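Local coordinates for protein putative 4-amino-4-deoxychorismate lyase (Thermus thermophilus, PDB 2ZGI) that probably acts as a pyridoxal-phosphate-dependent lyase, perhaps on 4-amino-4-deoxychorismate, and belongs to the class-IV aminotransferase family, at residues D[24-29]-D[39-44]; D[46-51]-D[123-128]; D[79-84]-D[92-97]; D[182-187]-D[216-221]. One frame throughout, in Å; residues are numbered along the deposited sequence.

Interaction 1: D[24-29]-D[39-44]. With PLP (pyridoxal-5'-phosphate), chain P.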
# COMPACT_ATOMS: atom_id res chain seq x y z
N VAL D 24 -22.04 17.98 -0.84
CA VAL D 24 -20.92 18.80 -0.41
C VAL D 24 -21.43 19.71 0.68
O VAL D 24 -22.65 19.94 0.79
CB VAL D 24 -20.25 19.59 -1.60
CG1 VAL D 24 -19.72 18.63 -2.61
CG2 VAL D 24 -21.28 20.50 -2.30
N PHE D 25 -20.52 20.21 1.51
CA PHE D 25 -20.96 20.99 2.65
C PHE D 25 -19.85 21.93 3.08
O PHE D 25 -18.71 21.83 2.59
CB PHE D 25 -21.42 20.05 3.81
CG PHE D 25 -20.27 19.34 4.53
CD1 PHE D 25 -19.78 19.86 5.73
CD2 PHE D 25 -19.70 18.18 4.02
CE1 PHE D 25 -18.73 19.23 6.41
CE2 PHE D 25 -18.64 17.54 4.68
CZ PHE D 25 -18.15 18.05 5.88
N THR D 26 -20.20 22.85 3.97
CA THR D 26 -19.20 23.65 4.63
C THR D 26 -19.70 24.00 6.03
O THR D 26 -20.91 24.04 6.28
CB THR D 26 -18.83 24.91 3.81
OG1 THR D 26 -17.62 25.46 4.33
CG2 THR D 26 -19.97 25.99 3.89
N THR D 27 -18.77 24.21 6.96
CA THR D 27 -19.15 24.52 8.32
C THR D 27 -18.46 25.82 8.75
O THR D 27 -17.24 25.99 8.57
CB THR D 27 -18.85 23.36 9.30
OG1 THR D 27 -17.45 23.29 9.55
CG2 THR D 27 -19.28 22.07 8.74
N LEU D 28 -19.25 26.73 9.31
CA LEU D 28 -18.81 28.08 9.64
C LEU D 28 -18.97 28.33 11.12
O LEU D 28 -19.77 27.65 11.79
CB LEU D 28 -19.66 29.14 8.95
CG LEU D 28 -19.85 29.14 7.44
CD1 LEU D 28 -21.03 28.25 7.11
CD2 LEU D 28 -20.08 30.60 6.95
N ARG D 29 -18.23 29.33 11.61
CA ARG D 29 -18.43 29.83 12.96
C ARG D 29 -19.00 31.24 12.87
O ARG D 29 -18.56 32.01 12.02
CB ARG D 29 -17.10 29.85 13.73
CG ARG D 29 -17.32 30.00 15.22
CD ARG D 29 -16.05 29.78 16.02
NE ARG D 29 -15.10 30.89 15.94
CZ ARG D 29 -13.96 30.84 15.26
NH1 ARG D 29 -13.64 29.74 14.59
NH2 ARG D 29 -13.13 31.90 15.25
N GLU D 39 -18.16 34.90 2.68
CA GLU D 39 -17.83 34.95 1.26
C GLU D 39 -17.00 33.74 0.83
O GLU D 39 -17.30 33.11 -0.17
CB GLU D 39 -17.05 36.22 0.93
CG GLU D 39 -16.91 36.44 -0.56
CD GLU D 39 -16.57 37.88 -0.93
OE1 GLU D 39 -15.74 38.51 -0.23
OE2 GLU D 39 -17.14 38.37 -1.93
N GLU D 40 -15.95 33.44 1.57
CA GLU D 40 -15.07 32.31 1.25
C GLU D 40 -15.79 30.97 1.33
O GLU D 40 -15.58 30.10 0.48
CB GLU D 40 -13.85 32.31 2.17
CG GLU D 40 -12.82 33.44 1.86
CD GLU D 40 -13.08 34.73 2.65
OE1 GLU D 40 -14.13 34.87 3.31
OE2 GLU D 40 -12.21 35.63 2.58
N HIS D 41 -16.68 30.81 2.32
CA HIS D 41 -17.42 29.54 2.49
C HIS D 41 -18.40 29.35 1.34
O HIS D 41 -18.55 28.25 0.79
CB HIS D 41 -18.15 29.51 3.83
CG HIS D 41 -17.26 29.22 4.99
ND1 HIS D 41 -16.91 27.93 5.34
CD2 HIS D 41 -16.63 30.03 5.87
CE1 HIS D 41 -16.11 27.97 6.39
NE2 HIS D 41 -15.92 29.23 6.73
N LEU D 42 -19.08 30.43 0.95
CA LEU D 42 -20.05 30.28 -0.15
C LEU D 42 -19.36 30.06 -1.50
O LEU D 42 -19.85 29.31 -2.33
CB LEU D 42 -21.05 31.44 -0.19
CG LEU D 42 -21.92 31.55 1.07
CD1 LEU D 42 -22.90 32.76 1.00
CD2 LEU D 42 -22.68 30.25 1.37
N ALA D 43 -18.23 30.73 -1.70
CA ALA D 43 -17.38 30.52 -2.88
C ALA D 43 -16.90 29.06 -2.95
O ALA D 43 -17.05 28.40 -3.97
CB ALA D 43 -16.20 31.45 -2.83
N ARG D 44 -16.33 28.57 -1.86
CA ARG D 44 -15.88 27.17 -1.84
C ARG D 44 -17.01 26.17 -2.09
O ARG D 44 -16.86 25.24 -2.89
CB ARG D 44 -15.18 26.82 -0.53
CG ARG D 44 -14.62 25.38 -0.54
CD ARG D 44 -13.72 25.10 0.65
NE ARG D 44 -14.53 24.96 1.86
CZ ARG D 44 -14.05 24.78 3.08
NH1 ARG D 44 -12.72 24.71 3.29
NH2 ARG D 44 -14.90 24.69 4.10
N1 PLP P . -9.88 18.96 6.86
C2 PLP P . -11.04 18.33 6.57
C2A PLP P . -11.01 16.88 6.17
C3 PLP P . -12.25 19.02 6.67
O3 PLP P . -13.40 18.35 6.37
C4 PLP P . -12.24 20.37 7.03
C4A PLP P . -13.49 21.21 7.12
C5 PLP P . -11.02 21.00 7.29
C6 PLP P . -9.85 20.24 7.19
C5A PLP P . -10.92 22.45 7.72
O4P PLP P . -11.34 23.40 6.74
P PLP P . -11.81 24.89 7.10
O1P PLP P . -10.62 25.61 7.68
O2P PLP P . -12.92 24.83 8.12
O3P PLP P . -12.25 25.32 5.74
O HOH W 1 -15.49 24.47 7.09
O HOH W 2 -16.20 30.36 9.44

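Interaction 2: D[46-51]-D[123-128]. With PLP (pyridoxal-5'-phosphate), chain P; SO4 (sulfate ion), chain O.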
# COMPACT_ATOMS: atom_id res chain seq x y z
N ARG D 46 -19.92 26.53 -3.59
CA ARG D 46 -20.28 26.52 -5.02
C ARG D 46 -19.24 25.78 -5.87
O ARG D 46 -19.61 25.07 -6.79
CB ARG D 46 -20.43 27.96 -5.55
CG ARG D 46 -20.74 28.08 -7.04
CD ARG D 46 -20.99 29.56 -7.37
NE ARG D 46 -21.74 29.67 -8.61
CZ ARG D 46 -21.20 29.68 -9.83
NH1 ARG D 46 -19.87 29.60 -10.00
NH2 ARG D 46 -21.99 29.76 -10.90
N ARG D 47 -17.95 25.99 -5.57
CA ARG D 47 -16.86 25.35 -6.33
C ARG D 47 -16.91 23.83 -6.17
O ARG D 47 -16.81 23.08 -7.13
CB ARG D 47 -15.50 25.86 -5.86
CG ARG D 47 -15.02 27.16 -6.53
CD ARG D 47 -13.54 27.41 -6.32
NE ARG D 47 -13.16 27.46 -4.91
CZ ARG D 47 -13.13 28.58 -4.19
NH1 ARG D 47 -13.47 29.74 -4.75
NH2 ARG D 47 -12.75 28.55 -2.92
N HIS D 48 -17.08 23.38 -4.93
CA HIS D 48 -17.18 21.97 -4.63
C HIS D 48 -18.41 21.31 -5.27
O HIS D 48 -18.29 20.25 -5.91
CB HIS D 48 -17.10 21.78 -3.11
CG HIS D 48 -15.73 22.05 -2.57
ND1 HIS D 48 -15.38 21.80 -1.26
CD2 HIS D 48 -14.62 22.51 -3.18
CE1 HIS D 48 -14.10 22.12 -1.08
NE2 HIS D 48 -13.62 22.57 -2.23
N ALA D 49 -19.57 21.96 -5.16
CA ALA D 49 -20.78 21.50 -5.84
C ALA D 49 -20.59 21.38 -7.35
O ALA D 49 -20.90 20.36 -7.95
CB ALA D 49 -22.00 22.42 -5.49
N LEU D 50 -20.06 22.43 -7.98
CA LEU D 50 -19.91 22.37 -9.44
C LEU D 50 -18.92 21.26 -9.87
O LEU D 50 -19.15 20.59 -10.89
CB LEU D 50 -19.59 23.76 -10.05
CG LEU D 50 -20.30 25.07 -9.61
CD1 LEU D 50 -20.33 26.18 -10.69
CD2 LEU D 50 -21.73 24.95 -8.94
N ALA D 51 -17.86 21.04 -9.09
CA ALA D 51 -16.85 20.03 -9.43
C ALA D 51 -17.43 18.61 -9.43
O ALA D 51 -16.99 17.73 -10.16
CB ALA D 51 -15.64 20.12 -8.47
N ALA D 123 -10.43 14.17 -2.22
CA ALA D 123 -9.66 14.73 -1.11
C ALA D 123 -9.72 16.25 -1.07
O ALA D 123 -9.64 16.88 -0.00
CB ALA D 123 -8.20 14.29 -1.21
N ARG D 124 -9.86 16.85 -2.24
CA ARG D 124 -9.81 18.29 -2.35
C ARG D 124 -11.18 18.91 -2.07
O ARG D 124 -11.27 20.13 -1.90
CB ARG D 124 -9.30 18.71 -3.72
CG ARG D 124 -10.02 18.00 -4.88
CD ARG D 124 -9.37 18.31 -6.25
NE ARG D 124 -9.33 19.75 -6.48
CZ ARG D 124 -8.93 20.35 -7.60
NH1 ARG D 124 -8.52 19.64 -8.66
NH2 ARG D 124 -8.94 21.67 -7.66
N TYR D 125 -12.22 18.06 -2.04
CA TYR D 125 -13.60 18.52 -1.82
C TYR D 125 -14.12 18.13 -0.44
O TYR D 125 -13.73 17.09 0.14
CB TYR D 125 -14.51 17.98 -2.92
CG TYR D 125 -13.93 18.22 -4.29
CD1 TYR D 125 -13.74 19.54 -4.76
CD2 TYR D 125 -13.52 17.17 -5.10
CE1 TYR D 125 -13.17 19.79 -6.02
CE2 TYR D 125 -12.96 17.41 -6.37
CZ TYR D 125 -12.78 18.73 -6.81
OH TYR D 125 -12.22 18.99 -8.03
N LYS D 126 -15.02 18.97 0.08
CA LYS D 126 -15.66 18.74 1.38
C LYS D 126 -16.99 18.04 1.11
O LYS D 126 -18.02 18.70 0.85
CB LYS D 126 -15.84 20.08 2.08
CG LYS D 126 -15.73 20.00 3.59
CD LYS D 126 -15.54 21.37 4.19
CE LYS D 126 -16.00 21.39 5.62
NZ LYS D 126 -15.02 20.62 6.44
N THR D 127 -16.95 16.69 1.09
CA THR D 127 -18.08 15.88 0.65
C THR D 127 -18.68 15.02 1.76
O THR D 127 -18.05 14.80 2.80
CB THR D 127 -17.71 14.93 -0.54
OG1 THR D 127 -17.03 13.76 -0.07
CG2 THR D 127 -16.81 15.64 -1.54
N GLY D 128 -19.89 14.54 1.51
CA GLY D 128 -20.56 13.55 2.32
C GLY D 128 -19.91 12.18 2.36
O GLY D 128 -20.37 11.30 3.08
N1 PLP P . -9.88 18.96 6.86
C2 PLP P . -11.04 18.33 6.57
C2A PLP P . -11.01 16.88 6.17
C3 PLP P . -12.25 19.02 6.67
O3 PLP P . -13.40 18.35 6.37
C4 PLP P . -12.24 20.37 7.03
C4A PLP P . -13.49 21.21 7.12
C5 PLP P . -11.02 21.00 7.29
C6 PLP P . -9.85 20.24 7.19
C5A PLP P . -10.92 22.45 7.72
O4P PLP P . -11.34 23.40 6.74
P PLP P . -11.81 24.89 7.10
O1P PLP P . -10.62 25.61 7.68
O2P PLP P . -12.92 24.83 8.12
O3P PLP P . -12.25 25.32 5.74
S SO4 O . -11.16 24.84 -2.97
O1 SO4 O . -10.32 24.06 -3.88
O2 SO4 O . -10.53 26.09 -2.57
O3 SO4 O . -12.44 25.17 -3.62
O4 SO4 O . -11.36 24.03 -1.76

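Interaction 3: D[79-84]-D[92-97]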
# COMPACT_ATOMS: atom_id res chain seq x y z
N LEU D 79 -22.04 30.59 17.26
CA LEU D 79 -22.84 29.58 16.59
C LEU D 79 -21.94 28.76 15.71
O LEU D 79 -20.94 29.27 15.21
CB LEU D 79 -23.91 30.25 15.71
CG LEU D 79 -25.01 30.98 16.48
CD1 LEU D 79 -25.85 31.80 15.51
CD2 LEU D 79 -25.89 29.97 17.21
N ARG D 80 -22.29 27.50 15.54
CA ARG D 80 -21.73 26.66 14.49
C ARG D 80 -22.80 26.51 13.43
O ARG D 80 -23.95 26.12 13.72
CB ARG D 80 -21.30 25.30 15.03
CG ARG D 80 -20.52 24.44 14.02
CD ARG D 80 -20.82 22.96 14.28
NE ARG D 80 -20.29 22.04 13.28
CZ ARG D 80 -21.04 21.36 12.40
NH1 ARG D 80 -22.36 21.52 12.36
NH2 ARG D 80 -20.46 20.52 11.54
N LEU D 81 -22.44 26.81 12.19
CA LEU D 81 -23.37 26.75 11.10
C LEU D 81 -22.92 25.70 10.13
O LEU D 81 -21.72 25.43 10.00
CB LEU D 81 -23.41 28.12 10.36
CG LEU D 81 -23.62 29.38 11.18
CD1 LEU D 81 -23.30 30.65 10.35
CD2 LEU D 81 -25.07 29.40 11.58
N ARG D 82 -23.87 25.13 9.43
CA ARG D 82 -23.55 24.20 8.40
C ARG D 82 -24.46 24.32 7.19
O ARG D 82 -25.70 24.34 7.34
CB ARG D 82 -23.67 22.81 8.99
CG ARG D 82 -23.04 21.76 8.16
CD ARG D 82 -23.72 20.48 8.52
NE ARG D 82 -23.86 19.71 7.32
CZ ARG D 82 -22.95 18.84 6.93
NH1 ARG D 82 -21.91 18.63 7.70
NH2 ARG D 82 -23.12 18.17 5.80
N PHE D 83 -23.86 24.40 6.01
CA PHE D 83 -24.58 24.54 4.75
C PHE D 83 -24.24 23.32 3.92
O PHE D 83 -23.09 23.04 3.69
CB PHE D 83 -24.12 25.78 3.97
CG PHE D 83 -24.46 27.11 4.61
CD1 PHE D 83 -25.73 27.36 5.15
CD2 PHE D 83 -23.55 28.16 4.57
CE1 PHE D 83 -26.04 28.61 5.70
CE2 PHE D 83 -23.87 29.43 5.12
CZ PHE D 83 -25.11 29.63 5.68
N THR D 84 -25.26 22.60 3.46
CA THR D 84 -25.04 21.33 2.74
C THR D 84 -25.82 21.38 1.42
O THR D 84 -27.00 21.77 1.41
CB THR D 84 -25.49 20.11 3.58
OG1 THR D 84 -24.91 20.21 4.88
CG2 THR D 84 -25.08 18.78 2.93
N SER D 92 -29.49 24.05 5.65
CA SER D 92 -28.84 25.11 6.40
C SER D 92 -29.25 24.94 7.85
O SER D 92 -30.44 24.75 8.17
CB SER D 92 -29.25 26.50 5.88
OG SER D 92 -28.97 26.60 4.48
N GLU D 93 -28.25 24.94 8.73
CA GLU D 93 -28.50 24.71 10.15
C GLU D 93 -27.55 25.47 11.06
O GLU D 93 -26.45 25.84 10.64
CB GLU D 93 -28.41 23.22 10.46
CG GLU D 93 -27.18 22.58 9.89
CD GLU D 93 -27.27 21.08 9.99
OE1 GLU D 93 -27.40 20.44 8.91
OE2 GLU D 93 -27.24 20.57 11.15
N ALA D 94 -27.99 25.69 12.29
CA ALA D 94 -27.24 26.46 13.26
C ALA D 94 -27.47 25.89 14.62
O ALA D 94 -28.59 25.49 14.97
CB ALA D 94 -27.65 27.93 13.24
N ARG D 95 -26.41 25.86 15.40
CA ARG D 95 -26.53 25.43 16.76
C ARG D 95 -25.50 26.21 17.59
O ARG D 95 -24.49 26.69 17.04
CB ARG D 95 -26.31 23.92 16.87
CG ARG D 95 -24.86 23.50 16.79
CD ARG D 95 -24.74 22.06 16.44
NE ARG D 95 -23.35 21.64 16.47
CZ ARG D 95 -22.89 20.57 15.83
NH1 ARG D 95 -23.71 19.83 15.10
NH2 ARG D 95 -21.60 20.25 15.92
N PRO D 96 -25.76 26.31 18.90
CA PRO D 96 -24.84 26.97 19.82
C PRO D 96 -23.44 26.36 19.68
O PRO D 96 -23.31 25.14 19.55
CB PRO D 96 -25.40 26.59 21.19
CG PRO D 96 -26.05 25.21 20.96
CD PRO D 96 -26.76 25.49 19.63
N TYR D 97 -22.42 27.21 19.70
CA TYR D 97 -21.03 26.77 19.63
C TYR D 97 -20.47 26.76 21.05
O TYR D 97 -20.75 27.67 21.84
CB TYR D 97 -20.22 27.74 18.74
CG TYR D 97 -18.71 27.51 18.68
CD1 TYR D 97 -18.14 26.72 17.70
CD2 TYR D 97 -17.86 28.12 19.62
CE1 TYR D 97 -16.76 26.51 17.64
CE2 TYR D 97 -16.48 27.92 19.58
CZ TYR D 97 -15.94 27.13 18.58
OH TYR D 97 -14.57 26.94 18.55
O HOH W 3 -26.58 21.74 6.67

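Interaction 4: D[182-187]-D[216-221]. With PLP (pyridoxal-5'-phosphate), chain P.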
# COMPACT_ATOMS: atom_id res chain seq x y z
N GLY D 182 -8.45 24.07 3.20
CA GLY D 182 -9.18 24.72 4.24
C GLY D 182 -9.10 26.23 4.09
O GLY D 182 -8.06 26.81 3.69
N ILE D 183 -10.21 26.87 4.44
CA ILE D 183 -10.32 28.31 4.45
C ILE D 183 -9.47 28.88 5.58
O ILE D 183 -8.77 29.86 5.38
CB ILE D 183 -11.82 28.72 4.54
CG1 ILE D 183 -12.49 28.47 3.18
CG2 ILE D 183 -11.99 30.19 4.99
CD1 ILE D 183 -14.00 28.24 3.24
N THR D 184 -9.54 28.26 6.77
CA THR D 184 -8.80 28.76 7.92
C THR D 184 -7.31 28.76 7.64
O THR D 184 -6.64 29.76 7.87
CB THR D 184 -9.11 27.98 9.23
OG1 THR D 184 -10.53 27.93 9.41
CG2 THR D 184 -8.51 28.69 10.41
N ARG D 185 -6.81 27.67 7.07
CA ARG D 185 -5.38 27.57 6.76
C ARG D 185 -4.90 28.73 5.87
O ARG D 185 -3.90 29.40 6.18
CB ARG D 185 -5.08 26.24 6.08
CG ARG D 185 -3.60 26.02 5.96
CD ARG D 185 -3.24 24.54 5.92
NE ARG D 185 -3.86 23.86 4.78
CZ ARG D 185 -3.63 22.58 4.50
NH1 ARG D 185 -2.80 21.87 5.27
NH2 ARG D 185 -4.23 22.03 3.44
N GLU D 186 -5.62 28.98 4.79
CA GLU D 186 -5.33 30.12 3.91
C GLU D 186 -5.30 31.47 4.65
O GLU D 186 -4.45 32.31 4.40
CB GLU D 186 -6.28 30.13 2.72
CG GLU D 186 -6.07 28.91 1.79
CD GLU D 186 -4.65 28.82 1.24
OE1 GLU D 186 -4.01 29.88 0.96
OE2 GLU D 186 -4.16 27.67 1.10
N LYS D 187 -6.24 31.65 5.57
CA LYS D 187 -6.26 32.84 6.40
C LYS D 187 -5.04 32.86 7.32
O LYS D 187 -4.43 33.91 7.49
CB LYS D 187 -7.56 32.92 7.22
CG LYS D 187 -8.85 32.97 6.40
CD LYS D 187 -8.80 33.93 5.21
CE LYS D 187 -10.21 34.25 4.74
NZ LYS D 187 -10.30 35.57 4.10
N ALA D 216 -5.58 23.96 11.82
CA ALA D 216 -6.46 25.07 11.50
C ALA D 216 -7.81 24.52 11.06
O ALA D 216 -7.86 23.56 10.33
CB ALA D 216 -5.85 25.90 10.39
N GLY D 217 -8.90 25.15 11.49
CA GLY D 217 -10.24 24.81 11.01
C GLY D 217 -11.29 25.81 11.48
O GLY D 217 -11.07 26.56 12.43
N SER D 218 -12.44 25.80 10.82
CA SER D 218 -13.52 26.76 11.13
C SER D 218 -14.09 26.59 12.52
O SER D 218 -14.56 27.57 13.11
CB SER D 218 -14.65 26.62 10.12
OG SER D 218 -14.19 27.12 8.88
N GLY D 219 -14.00 25.37 13.05
CA GLY D 219 -14.48 25.05 14.38
C GLY D 219 -13.49 25.19 15.54
O GLY D 219 -13.90 25.08 16.71
N VAL D 220 -12.21 25.40 15.25
CA VAL D 220 -11.22 25.53 16.31
C VAL D 220 -10.36 26.79 16.25
O VAL D 220 -9.68 27.12 17.23
CB VAL D 220 -10.23 24.27 16.36
CG1 VAL D 220 -10.95 23.06 16.90
CG2 VAL D 220 -9.65 23.97 15.03
N GLY D 221 -10.33 27.47 15.11
CA GLY D 221 -9.33 28.50 14.89
C GLY D 221 -7.97 27.91 14.54
O GLY D 221 -7.85 27.14 13.58
N1 PLP P . -9.88 18.96 6.86
C2 PLP P . -11.04 18.33 6.57
C2A PLP P . -11.01 16.88 6.17
C3 PLP P . -12.25 19.02 6.67
O3 PLP P . -13.40 18.35 6.37
C4 PLP P . -12.24 20.37 7.03
C4A PLP P . -13.49 21.21 7.12
C5 PLP P . -11.02 21.00 7.29
C6 PLP P . -9.85 20.24 7.19
C5A PLP P . -10.92 22.45 7.72
O4P PLP P . -11.34 23.40 6.74
P PLP P . -11.81 24.89 7.10
O1P PLP P . -10.62 25.61 7.68
O2P PLP P . -12.92 24.83 8.12
O3P PLP P . -12.25 25.32 5.74
O HOH W 4 -8.21 25.10 7.27

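Interaction 1: D[24-29]-D[39-44]
H41 lays its imidazole against strand residues 24-29 and uses both its face and its edge. L28 covers one face, with CG 3.7 Å from the centroid of the H41 ring and only 14° off its normal, a CH-pi contact almost straight above the centre. At the edge, near the ring plane, H41 ND1 and T26 OG1 share a hydrogen bond of 2.8 Å whose donor could be either. The far nitrogen, NE2, reaches a water 2.9 Å away in a weak bond, and that water also accepts from R29 N.

One helical turn further on, R44 comes to the same threonine. With chi3 bent to 73°, its guanidinium turns edge-on toward the strand, and NH2 donates to T26 OG1 across 2.8 Å, nearly in the guanidinium plane. T26 OG1 is thus gripped by two partners, which is likely to limit how the H41 ring and the R44 guanidinium turn. R44 NH1 points to the cofactor phosphate and donates to O3P of PLP at 2.6 Å, which makes T26 a second-shell residue behind an observed phosphate-binding arginine. A further water donates to both T27 O and O2P of PLP, joining the strand backbone to the phosphate.

Residues 39-44 of helix 38-51 run nearly antiparallel to residues 24-29, at 172°, their axes 8.7 Å apart. Strand 24-31 lies between strands 34-35 and 78-86 in an antiparallel sheet, while I183 at the start of helix 183-194 packs on H41 and R44.

Interaction 2: D[46-51]-D[123-128]
H48 presents the face of its ring to the edge of Y125 right beside K126, a lysine joined covalently to the cofactor. The ring planes stand at 83° with centroids 5.3 Å apart, a T-shaped pair, and Y125 CA also sits over the imidazole face, 3.9 Å from its centroid. The backbone and ring of one residue thus cover the same histidine. A51, one turn further along the helix, adds its methyl, CB lying 3.5 Å from Y125 CE1.

The edge of H48 is used differently. NE2 donates to O4 of a sulfate ion at 2.7 Å, and R47 NE meets O3 of the same ion at 2.7 Å along an almost straight N-H line of 177°. The bend of R47 at chi3 (-57°) turns its guanidinium edge toward this anion, which probably came from the crystallisation liquor.

Of the K126 side chain, CB alone comes near the histidine; the rest of the chain leads off to PLP, where NZ is bonded to C4A at 1.8 Å. This linkage is consistent with the internal Schiff base of pyridoxal enzymes, although the length is greater than expected for a C=N bond.

The loop between strand 111-117 and helix 131-142 is thereby wedged against the C-terminal end of helix 38-51, and strand 24-31 lies against both: V24 packs on H48 and A49, and F25 pairs with K126 through the backbone.

Interaction 3: D[79-84]-D[92-97]
R80 and R95 form one hydrogen-bonded pair of an antiparallel beta hairpin, with R82 and E93 the next. R80 N donates to R95 O at 2.8 Å and R95 N returns to R80 O at 3.0 Å; R82 and E93 exchange the same two bonds, so all four amides and carbonyls are satisfied across the hairpin. R82 O additionally accepts from a water, which also donates to E93 OE1 and accepts from T84 OG1.

The side chains settle differently. R82 NE donates to T84 OG1 at 2.7 Å, and its salt bridge to E93 OE1 is long at 3.9 Å; Y19 of the second subunit lies on R82 as a cation-pi partner. The hydroxyls of S92 and Y97 are met by D65 and by G219 O. R95 CG sits between its backbone N and carbonyl carbon (chi1 77°), which brings the extended chain alongside R80, and the two guanidinium groups stack flat despite their like charges, planes 14° apart and centres 4.0 Å. With an alanine in place of R80, the guanidinium of R95 would probably lose the surface it lies on and be set free to turn.

Strand 89-96 pairs onward with a strand of the second subunit. On the face toward helix 59-72, L81 CD2 presses on A94 CB at a tight 3.4 Å.

Interaction 4: D[182-187]-D[216-221]
T184 sets its hydroxyl over one face of the flat peptide unit joining G217 to S218, OG1 standing 3.1 Å from G217 C and almost straight above it. At one edge of the peptide, S218 N donates to O2P of PLP at 2.9 Å; G217 O accepts from G221 N near the peptide plane, while V220 N comes to it from over the face opposite T184. V220 and G221 both face G217, a classic beta bulge at the end of strand 212-217.

T184 is turned with OG1 anti to its own carbonyl carbon (chi1 -51°), which sends the hydroxyl to the cofactor, where it donates to O1P at 2.9 Å, and sets CG2 against A216 CB, 3.9 Å away. A valine here would probably leave O1P without one of its donors.

S218 OG donates to O2P at 2.7 Å. The helix start adds two backbone donors, I183 N to O3P at 2.9 Å and T184 N to O1P, with G182 as N-cap, where a side chain would crowd PLP O4P; R44 also holds O3P. A water links R185 N to O1P.

As an example of anion recognition, the phosphate group is held chiefly by backbone N-H groups and hydroxyls, and the amino end of helix 183-194 is likely to stabilise its negative charge. Strand end and helix start are thus joined mainly through the ligand.

In the fold
Interactions 1 and 4 are buried, both meeting at the cofactor phosphate; the first has direct hydrogen bonds, the second is bridged by the phosphate, and E40 and K187 add a salt bridge between them. Interactions 2 and 3 are only partly buried and reach the second subunit. Interaction 2 shares helix 38-51 with interaction 1 and holds the cofactor at C4A, by a covalent link instead of hydrogen bonds. Interaction 3 is regular sheet pairing, with charged side chains on one face; its strand 78-86 neighbours strand 24-31 of interaction 1, to which L81 N and F83 O bond. The hydroxyl of Y97 bonds to G219 O, tying the hairpin of interaction 3 to interaction 4.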